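Local coordinates for ParM protein (PDB 3JS6), which probably assembles into actin-like filaments that drive segregation of its plasmid at cell division in Staphylococcus aureus, at residues A[25-34]-A[61-71]; A[100-108]-A[141-152]. All blocks are in the same frame, centred on the assembly; numbering follows the deposited sequence.

Interaction 1: residues A[25-34]-A[61-71]; sequences FVIPSRIGRK and DEVLLFGNDLD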
loop_
_atom_site.group_PDB
_atom_site.type_symbol
_atom_site.label_atom_id
_atom_site.label_comp_id
_atom_site.label_asym_id
_atom_site.label_seq_id
_atom_site.Cartn_x
_atom_site.Cartn_y
_atom_site.Cartn_z
ATOM N N PHE A 25 -2.510 8.111 6.350
ATOM C CA PHE A 25 -3.012 7.076 7.248
ATOM C C PHE A 25 -2.644 5.693 6.754
ATOM O O PHE A 25 -2.385 5.505 5.569
ATOM C CB PHE A 25 -4.551 7.179 7.424
ATOM C CG PHE A 25 -5.355 6.703 6.231
ATOM C CD1 PHE A 25 -5.502 5.338 5.958
ATOM C CD2 PHE A 25 -5.962 7.632 5.372
ATOM C CE1 PHE A 25 -6.234 4.893 4.860
ATOM C CE2 PHE A 25 -6.692 7.212 4.271
ATOM C CZ PHE A 25 -6.833 5.831 4.007
ATOM N N VAL A 26 -2.583 4.732 7.678
ATOM C CA VAL A 26 -2.321 3.338 7.343
ATOM C C VAL A 26 -3.201 2.573 8.350
ATOM O O VAL A 26 -3.065 2.723 9.544
ATOM C CB VAL A 26 -0.807 2.966 7.431
ATOM C CG1 VAL A 26 -0.211 3.375 8.784
ATOM C CG2 VAL A 26 -0.646 1.448 7.141
ATOM N N ILE A 27 -4.160 1.827 7.817
ATOM C CA ILE A 27 -5.176 1.121 8.597
ATOM C C ILE A 27 -5.384 -0.249 7.993
ATOM O O ILE A 27 -5.326 -0.401 6.761
ATOM C CB ILE A 27 -6.517 1.928 8.501
ATOM C CG1 ILE A 27 -6.299 3.329 9.096
ATOM C CG2 ILE A 27 -7.680 1.184 9.190
ATOM C CD1 ILE A 27 -7.386 4.351 8.751
ATOM N N PRO A 28 -5.631 -1.270 8.842
ATOM C CA PRO A 28 -5.857 -2.630 8.351
ATOM C C PRO A 28 -7.034 -2.658 7.387
ATOM O O PRO A 28 -8.010 -1.946 7.569
ATOM C CB PRO A 28 -6.157 -3.417 9.629
ATOM C CG PRO A 28 -5.319 -2.714 10.658
ATOM C CD PRO A 28 -5.563 -1.246 10.318
ATOM N N SER A 29 -6.933 -3.491 6.358
ATOM C CA SER A 29 -7.988 -3.606 5.363
ATOM C C SER A 29 -9.151 -4.424 5.943
ATOM O O SER A 29 -9.377 -5.559 5.551
ATOM C CB SER A 29 -7.405 -4.270 4.107
ATOM O OG SER A 29 -8.399 -4.501 3.134
ATOM N N ARG A 30 -9.863 -3.826 6.896
ATOM C CA ARG A 30 -10.989 -4.445 7.599
ATOM C C ARG A 30 -12.055 -3.381 7.704
ATOM O O ARG A 30 -11.748 -2.206 7.785
ATOM C CB ARG A 30 -10.608 -4.838 9.045
ATOM C CG ARG A 30 -9.641 -5.999 9.186
ATOM C CD ARG A 30 -9.159 -6.150 10.639
ATOM N NE ARG A 30 -10.236 -6.448 11.588
ATOM C CZ ARG A 30 -10.937 -7.578 11.595
ATOM N NH1 ARG A 30 -10.687 -8.522 10.693
ATOM N NH2 ARG A 30 -11.860 -7.782 12.524
ATOM N N ILE A 31 -13.309 -3.788 7.722
ATOM C CA ILE A 31 -14.388 -2.826 7.831
ATOM C C ILE A 31 -15.486 -3.395 8.733
ATOM O O ILE A 31 -15.632 -4.609 8.850
ATOM C CB ILE A 31 -14.939 -2.493 6.426
ATOM C CG1 ILE A 31 -15.805 -1.243 6.480
ATOM C CG2 ILE A 31 -15.721 -3.677 5.863
ATOM C CD1 ILE A 31 -16.075 -0.657 5.105
ATOM N N GLY A 32 -16.228 -2.515 9.390
ATOM C CA GLY A 32 -17.310 -2.950 10.254
ATOM C C GLY A 32 -18.572 -2.140 9.997
ATOM O O GLY A 32 -18.669 -1.361 9.030
ATOM N N ARG A 33 -19.544 -2.296 10.881
ATOM C CA ARG A 33 -20.800 -1.585 10.741
ATOM C C ARG A 33 -21.360 -1.412 12.121
ATOM O O ARG A 33 -21.288 -2.337 12.934
ATOM C CB ARG A 33 -21.779 -2.406 9.891
ATOM C CG ARG A 33 -23.185 -1.874 9.952
ATOM C CD ARG A 33 -24.084 -2.509 8.902
ATOM N NE ARG A 33 -25.488 -2.209 9.179
ATOM C CZ ARG A 33 -26.477 -2.429 8.325
ATOM N NH1 ARG A 33 -26.222 -2.947 7.131
ATOM N NH2 ARG A 33 -27.721 -2.139 8.672
ATOM N N LYS A 34 -21.900 -0.242 12.419
ATOM C CA LYS A 34 -22.437 -0.093 13.751
ATOM C C LYS A 34 -23.910 -0.420 13.722
ATOM O O LYS A 34 -24.702 0.252 13.061
ATOM C CB LYS A 34 -22.175 1.305 14.326
ATOM C CG LYS A 34 -22.834 2.448 13.625
ATOM C CD LYS A 34 -22.617 3.738 14.400
ATOM C CE LYS A 34 -23.182 3.661 15.812
ATOM N NZ LYS A 34 -22.978 4.927 16.582
ATOM N N ASP A 61 -29.124 3.720 6.832
ATOM C CA ASP A 61 -29.346 2.341 7.248
ATOM C C ASP A 61 -28.031 1.586 7.404
ATOM O O ASP A 61 -27.998 0.475 7.934
ATOM C CB ASP A 61 -30.250 1.646 6.232
ATOM C CG ASP A 61 -31.502 2.466 5.927
ATOM O OD1 ASP A 61 -31.815 2.671 4.742
ATOM O OD2 ASP A 61 -32.160 2.921 6.884
ATOM N N GLU A 62 -26.945 2.200 6.949
ATOM C CA GLU A 62 -25.648 1.558 7.050
ATOM C C GLU A 62 -24.560 2.512 7.482
ATOM O O GLU A 62 -24.046 3.298 6.687
ATOM C CB GLU A 62 -25.238 0.933 5.720
ATOM C CG GLU A 62 -23.924 0.165 5.817
ATOM C CD GLU A 62 -23.588 -0.599 4.559
ATOM O OE1 GLU A 62 -23.668 -1.852 4.579
ATOM O OE2 GLU A 62 -23.248 0.046 3.549
ATOM N N VAL A 63 -24.192 2.438 8.746
ATOM C CA VAL A 63 -23.131 3.305 9.241
ATOM C C VAL A 63 -21.880 2.439 9.235
ATOM O O VAL A 63 -21.733 1.553 10.073
ATOM C CB VAL A 63 -23.452 3.801 10.656
ATOM C CG1 VAL A 63 -22.361 4.739 11.145
ATOM C CG2 VAL A 63 -24.792 4.510 10.647
ATOM N N LEU A 64 -21.000 2.670 8.262
ATOM C CA LEU A 64 -19.773 1.882 8.141
ATOM C C LEU A 64 -18.748 2.297 9.210
ATOM O O LEU A 64 -18.710 3.453 9.607
ATOM C CB LEU A 64 -19.183 2.067 6.737
ATOM C CG LEU A 64 -19.987 1.523 5.535
ATOM C CD1 LEU A 64 -19.336 1.982 4.208
ATOM C CD2 LEU A 64 -20.006 0.012 5.596
ATOM N N LEU A 65 -17.919 1.352 9.651
ATOM C CA LEU A 65 -16.891 1.609 10.667
ATOM C C LEU A 65 -15.530 1.274 10.080
ATOM O O LEU A 65 -15.311 0.160 9.574
ATOM C CB LEU A 65 -17.151 0.745 11.909
ATOM C CG LEU A 65 -18.411 1.183 12.652
ATOM C CD1 LEU A 65 -18.751 0.175 13.751
ATOM C CD2 LEU A 65 -18.157 2.600 13.236
ATOM N N PHE A 66 -14.609 2.225 10.170
ATOM C CA PHE A 66 -13.275 2.051 9.596
ATOM C C PHE A 66 -12.241 2.818 10.406
ATOM O O PHE A 66 -12.450 3.984 10.748
ATOM C CB PHE A 66 -13.302 2.568 8.150
ATOM C CG PHE A 66 -12.012 2.397 7.397
ATOM C CD1 PHE A 66 -11.436 1.144 7.236
ATOM C CD2 PHE A 66 -11.382 3.501 6.828
ATOM C CE1 PHE A 66 -10.239 0.995 6.511
ATOM C CE2 PHE A 66 -10.196 3.358 6.106
ATOM C CZ PHE A 66 -9.628 2.096 5.951
ATOM N N GLY A 67 -11.124 2.161 10.705
ATOM C CA GLY A 67 -10.071 2.798 11.484
ATOM C C GLY A 67 -9.218 1.789 12.241
ATOM O O GLY A 67 -9.583 0.612 12.385
ATOM N N ASN A 68 -8.069 2.248 12.722
ATOM C CA ASN A 68 -7.150 1.391 13.466
ATOM C C ASN A 68 -7.761 0.750 14.707
ATOM O O ASN A 68 -7.384 -0.362 15.081
ATOM C CB ASN A 68 -5.924 2.199 13.880
ATOM C CG ASN A 68 -4.997 2.443 12.728
ATOM O OD1 ASN A 68 -4.525 1.496 12.117
ATOM N ND2 ASN A 68 -4.732 3.711 12.416
ATOM N N ASP A 69 -8.699 1.441 15.348
ATOM C CA ASP A 69 -9.319 0.904 16.564
ATOM C C ASP A 69 -10.662 0.242 16.317
ATOM O O ASP A 69 -11.474 0.091 17.247
ATOM C CB ASP A 69 -9.506 2.007 17.602
ATOM C CG ASP A 69 -8.205 2.438 18.235
ATOM O OD1 ASP A 69 -7.290 1.602 18.309
ATOM O OD2 ASP A 69 -8.101 3.604 18.669
ATOM N N LEU A 70 -10.889 -0.170 15.073
ATOM C CA LEU A 70 -12.136 -0.812 14.692
ATOM C C LEU A 70 -12.657 -1.841 15.701
ATOM O O LEU A 70 -13.798 -1.753 16.166
ATOM C CB LEU A 70 -11.977 -1.520 13.338
ATOM C CG LEU A 70 -13.238 -2.271 12.876
ATOM C CD1 LEU A 70 -14.414 -1.278 12.739
ATOM C CD2 LEU A 70 -12.978 -2.971 11.541
ATOM N N ASP A 71 -11.813 -2.824 16.016
ATOM C CA ASP A 71 -12.207 -3.917 16.898
ATOM C C ASP A 71 -12.405 -3.527 18.359
ATOM O O ASP A 71 -12.913 -4.324 19.158
ATOM C CB ASP A 71 -11.210 -5.078 16.744
ATOM C CG ASP A 71 -11.093 -5.552 15.290
ATOM O OD1 ASP A 71 -12.110 -5.545 14.545
ATOM O OD2 ASP A 71 -9.978 -5.934 14.884
HETATM O O HOH W 1 -2.928 5.912 10.604
HETATM O O HOH W 2 -10.689 -0.734 9.834
HETATM O O HOH W 3 -25.614 0.609 10.197
#
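The ring of Phe66 takes the backbone carbonyl of Arg30 at its edge, CD1 lying 3.4 Å from Arg30 O, while the methyl CG2 of Ile27 makes an off-centre CH-pi contact with the ring. Phe66 reaches this place because its CG stands anti to the backbone N (chi1 -177°). The Arg30 guanidinium meets Asp71 at its edge: NH2 to OD1 is 3.0 Å and nearly straight (171°), on the syn side of a carboxylate whose plane is turned 66° from the guanidinium; Asp79 holds NH1. Over one face of the Arg33 guanidinium lies the backbone of Glu62, whose OE1 forms a long salt bridge with NH1. Strands 30-33 and 64-66 pair antiparallel: Gly32 N to Leu65 O spans 2.8 Å, and Leu65 N returns to Gly32 O at 2.9 Å. Lys34 N to Val63 O (3.0 Å) extends the ladder. A water bridges Arg30 O and Gly67 N where the strands part. This part of the sheet of the actin-like N-terminal domain thus combines backbone pairing with apolar packing, and two acidic partners, Asp71 and Asp79, probably offset the charge of Arg30 and fix its guanidinium.

Interaction 2: residues A[100-108]-A[141-152]; sequences IGLLAREVP and RLIEIDGIAKTI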
loop_
_atom_site.group_PDB
_atom_site.type_symbol
_atom_site.label_atom_id
_atom_site.label_comp_id
_atom_site.label_asym_id
_atom_site.label_seq_id
_atom_site.Cartn_x
_atom_site.Cartn_y
_atom_site.Cartn_z
ATOM N N ILE A 100 -11.619 6.972 0.781
ATOM C CA ILE A 100 -11.763 8.257 0.115
ATOM C C ILE A 100 -12.323 9.247 1.138
ATOM O O ILE A 100 -11.855 10.384 1.247
ATOM C CB ILE A 100 -12.699 8.134 -1.107
ATOM C CG1 ILE A 100 -11.928 7.434 -2.244
ATOM C CG2 ILE A 100 -13.225 9.519 -1.503
ATOM C CD1 ILE A 100 -12.755 7.114 -3.482
ATOM N N GLY A 101 -13.305 8.804 1.919
ATOM C CA GLY A 101 -13.893 9.675 2.921
ATOM C C GLY A 101 -12.909 10.190 3.965
ATOM O O GLY A 101 -12.975 11.361 4.363
ATOM N N LEU A 102 -11.998 9.328 4.417
ATOM C CA LEU A 102 -11.005 9.724 5.424
ATOM C C LEU A 102 -10.109 10.824 4.871
ATOM O O LEU A 102 -9.734 11.745 5.588
ATOM C CB LEU A 102 -10.106 8.551 5.839
ATOM C CG LEU A 102 -10.373 7.752 7.115
ATOM C CD1 LEU A 102 -9.149 6.837 7.350
ATOM C CD2 LEU A 102 -10.598 8.682 8.335
ATOM N N LEU A 103 -9.730 10.700 3.605
ATOM C CA LEU A 103 -8.899 11.727 3.008
ATOM C C LEU A 103 -9.715 13.015 2.828
ATOM O O LEU A 103 -9.201 14.112 3.096
ATOM C CB LEU A 103 -8.307 11.261 1.679
ATOM C CG LEU A 103 -7.331 10.058 1.749
ATOM C CD1 LEU A 103 -6.712 9.812 0.365
ATOM C CD2 LEU A 103 -6.211 10.312 2.775
ATOM N N ALA A 104 -10.986 12.883 2.436
ATOM C CA ALA A 104 -11.849 14.053 2.241
ATOM C C ALA A 104 -12.023 14.831 3.538
ATOM O O ALA A 104 -12.079 16.065 3.535
ATOM C CB ALA A 104 -13.245 13.628 1.680
ATOM N N ARG A 105 -12.080 14.117 4.656
ATOM C CA ARG A 105 -12.262 14.767 5.936
ATOM C C ARG A 105 -11.078 15.686 6.273
ATOM O O ARG A 105 -11.199 16.574 7.108
ATOM C CB ARG A 105 -12.441 13.725 7.045
ATOM C CG ARG A 105 -13.022 14.304 8.343
ATOM C CD ARG A 105 -11.966 14.317 9.439
ATOM N NE ARG A 105 -11.480 12.967 9.732
ATOM C CZ ARG A 105 -12.112 12.097 10.514
ATOM N NH1 ARG A 105 -11.595 10.889 10.713
ATOM N NH2 ARG A 105 -13.246 12.440 11.118
ATOM N N GLU A 106 -9.934 15.457 5.638
ATOM C CA GLU A 106 -8.758 16.296 5.891
ATOM C C GLU A 106 -8.809 17.618 5.125
ATOM O O GLU A 106 -7.910 18.435 5.250
ATOM C CB GLU A 106 -7.473 15.536 5.548
ATOM C CG GLU A 106 -7.205 14.328 6.466
ATOM C CD GLU A 106 -7.199 14.703 7.946
ATOM O OE1 GLU A 106 -6.805 15.842 8.295
ATOM O OE2 GLU A 106 -7.573 13.857 8.775
ATOM N N VAL A 107 -9.855 17.826 4.329
ATOM C CA VAL A 107 -9.996 19.081 3.569
ATOM C C VAL A 107 -11.100 19.840 4.287
ATOM O O VAL A 107 -12.218 19.356 4.375
ATOM C CB VAL A 107 -10.456 18.850 2.112
ATOM C CG1 VAL A 107 -10.731 20.211 1.454
ATOM C CG2 VAL A 107 -9.388 18.061 1.310
ATOM N N PRO A 108 -10.816 21.064 4.764
ATOM C CA PRO A 108 -11.782 21.895 5.494
ATOM C C PRO A 108 -13.091 22.232 4.785
ATOM O O PRO A 108 -14.143 22.187 5.397
ATOM C CB PRO A 108 -10.976 23.161 5.827
ATOM C CG PRO A 108 -9.532 22.733 5.687
ATOM C CD PRO A 108 -9.587 21.829 4.483
ATOM N N ARG A 141 -19.577 11.648 -4.942
ATOM C CA ARG A 141 -20.307 11.004 -3.861
ATOM C C ARG A 141 -20.386 11.868 -2.626
ATOM O O ARG A 141 -19.533 12.707 -2.394
ATOM C CB ARG A 141 -19.666 9.668 -3.507
ATOM C CG ARG A 141 -18.257 9.728 -2.938
ATOM C CD ARG A 141 -17.251 9.495 -4.063
ATOM N NE ARG A 141 -16.980 8.056 -4.196
ATOM C CZ ARG A 141 -15.963 7.502 -4.865
ATOM N NH1 ARG A 141 -15.079 8.279 -5.486
ATOM N NH2 ARG A 141 -15.838 6.173 -4.915
ATOM N N LEU A 142 -21.428 11.671 -1.844
ATOM C CA LEU A 142 -21.606 12.394 -0.605
ATOM C C LEU A 142 -21.178 11.442 0.515
ATOM O O LEU A 142 -21.701 10.325 0.645
ATOM C CB LEU A 142 -23.074 12.765 -0.391
ATOM C CG LEU A 142 -23.298 13.402 0.993
ATOM C CD1 LEU A 142 -22.636 14.768 1.001
ATOM C CD2 LEU A 142 -24.790 13.539 1.310
ATOM N N ILE A 143 -20.222 11.866 1.319
ATOM C CA ILE A 143 -19.797 11.015 2.417
ATOM C C ILE A 143 -19.823 11.855 3.681
ATOM O O ILE A 143 -19.324 12.979 3.714
ATOM C CB ILE A 143 -18.367 10.459 2.210
ATOM C CG1 ILE A 143 -18.328 9.578 0.962
ATOM C CG2 ILE A 143 -17.922 9.663 3.456
ATOM C CD1 ILE A 143 -16.948 9.080 0.660
ATOM N N GLU A 144 -20.412 11.296 4.726
ATOM C CA GLU A 144 -20.490 11.974 6.006
ATOM C C GLU A 144 -19.526 11.203 6.912
ATOM O O GLU A 144 -19.728 10.001 7.154
ATOM C CB GLU A 144 -21.923 11.874 6.540
ATOM C CG GLU A 144 -22.261 12.847 7.639
ATOM C CD GLU A 144 -23.522 12.457 8.372
ATOM O OE1 GLU A 144 -23.430 11.742 9.399
ATOM O OE2 GLU A 144 -24.608 12.854 7.912
ATOM N N ILE A 145 -18.488 11.885 7.397
ATOM C CA ILE A 145 -17.495 11.254 8.265
ATOM C C ILE A 145 -17.705 11.826 9.655
ATOM O O ILE A 145 -17.611 13.048 9.845
ATOM C CB ILE A 145 -16.036 11.552 7.816
ATOM C CG1 ILE A 145 -15.839 11.156 6.355
ATOM C CG2 ILE A 145 -15.053 10.726 8.679
ATOM C CD1 ILE A 145 -16.113 12.274 5.347
ATOM N N ASP A 146 -18.019 10.953 10.607
ATOM C CA ASP A 146 -18.279 11.382 11.977
ATOM C C ASP A 146 -19.227 12.594 11.983
ATOM O O ASP A 146 -18.977 13.606 12.651
ATOM C CB ASP A 146 -16.946 11.715 12.662
ATOM C CG ASP A 146 -16.079 10.482 12.859
ATOM O OD1 ASP A 146 -14.837 10.612 12.842
ATOM O OD2 ASP A 146 -16.645 9.377 13.035
ATOM N N GLY A 147 -20.309 12.482 11.209
ATOM C CA GLY A 147 -21.302 13.544 11.121
ATOM C C GLY A 147 -21.002 14.740 10.216
ATOM O O GLY A 147 -21.860 15.584 10.028
ATOM N N ILE A 148 -19.807 14.823 9.646
ATOM C CA ILE A 148 -19.457 15.955 8.787
ATOM C C ILE A 148 -19.598 15.598 7.301
ATOM O O ILE A 148 -18.869 14.759 6.789
ATOM C CB ILE A 148 -17.999 16.418 9.050
ATOM C CG1 ILE A 148 -17.799 16.752 10.535
ATOM C CG2 ILE A 148 -17.666 17.610 8.176
ATOM C CD1 ILE A 148 -18.666 17.909 11.041
ATOM N N ALA A 149 -20.526 16.258 6.610
ATOM C CA ALA A 149 -20.783 16.002 5.194
ATOM C C ALA A 149 -19.738 16.587 4.253
ATOM O O ALA A 149 -19.401 17.767 4.340
ATOM C CB ALA A 149 -22.181 16.548 4.802
ATOM N N LYS A 150 -19.214 15.750 3.368
ATOM C CA LYS A 150 -18.246 16.198 2.364
ATOM C C LYS A 150 -18.809 15.756 1.039
ATOM O O LYS A 150 -19.240 14.602 0.903
ATOM C CB LYS A 150 -16.873 15.536 2.542
ATOM C CG LYS A 150 -16.091 15.988 3.771
ATOM C CD LYS A 150 -15.819 17.475 3.753
ATOM C CE LYS A 150 -15.048 17.886 4.995
ATOM N NZ LYS A 150 -14.790 19.350 5.053
ATOM N N THR A 151 -18.820 16.673 0.078
ATOM C CA THR A 151 -19.268 16.388 -1.269
ATOM C C THR A 151 -17.971 16.145 -2.013
ATOM O O THR A 151 -17.126 17.039 -2.083
ATOM C CB THR A 151 -19.965 17.609 -1.908
ATOM O OG1 THR A 151 -21.184 17.878 -1.212
ATOM C CG2 THR A 151 -20.257 17.351 -3.373
ATOM N N ILE A 152 -17.809 14.955 -2.580
ATOM C CA ILE A 152 -16.565 14.633 -3.265
ATOM C C ILE A 152 -16.717 14.440 -4.761
ATOM O O ILE A 152 -17.421 13.526 -5.209
ATOM C CB ILE A 152 -15.943 13.347 -2.675
ATOM C CG1 ILE A 152 -15.596 13.592 -1.203
ATOM C CG2 ILE A 152 -14.705 12.933 -3.478
ATOM C CD1 ILE A 152 -16.052 12.502 -0.277
#
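Ile145 packs against Arg105 where helix 90-104 lies on the beta hairpin 141-152, a helix-on-sheet layer of the actin-like N-terminal domain. The axis of helix 100-104 passes 8.6 Å from that of strand 141-145, at 70° between their directions. Gly101 provides the hollow: a side chain here would run into Ile143 CG2, and without one Ile143 CD1 comes to 3.8 Å from Gly101 CA. Ile145 fits alongside, its CD1 3.4 Å from Gly101 O. One turn further on, the small methyl of Ala104 is the matching bump, its CB resting 3.6 Å from Ile152 CD1. The CG2 of Ile100 sits near Ile143 and Ile152, and its CD1 lies over one face of the Arg141 guanidinium, 3.3 Å from NH1. That guanidinium has its salt bridge with Glu97, one turn earlier in the same helix, so apolar and ionic contacts adjoin.

At the hairpin turn, Arg105 bends at chi2 and chi3 and lays its guanidinium against Ile145, whose CG2 stands 3.4 Å above the plane and offset toward the rim. The edge of the same group gives NH2 to Asp146 OD1, 3.0 Å and 173° at the hydrogen; this oxygen is met on its anti side. Asp146 also receives bonds from Ser52 and from the backbone N of Glu53, which join the type I' turn to strand 52-56.

Beyond the helix end, Lys150 runs its aliphatic chain past Ala104 O. It bends at chi2 (-60°) before extending to the chain of 107-109, where Glu109 O is a further acceptor, and its NZ donates in the carbonyl plane to Val107 O at 2.7 Å.

How the interactions relate
From the N terminus, strand 23-33 comes first and the chain returns through strand 52-56 to residues 61-71, where interaction 1 closes a loop of 26 intervening residues. Helix 90-104 follows, and after strand 111-120 and helix 128-137 the hairpin 141-152 closes interaction 2 over 32 residues. The two loops are in series, neither nested nor crossed. Their centres lie 15 Å apart, yet they touch directly: Leu102 CD1 packs 3.4 Å from Ile27 CD1 and also reaches Phe66, while Leu103 meets Phe25. Strand 52-56 pairs with both 64-66 and 141-145, joining both contacts to one sheet, and helix 90-104, which supplies one side of interaction 2, also packs on interaction 1.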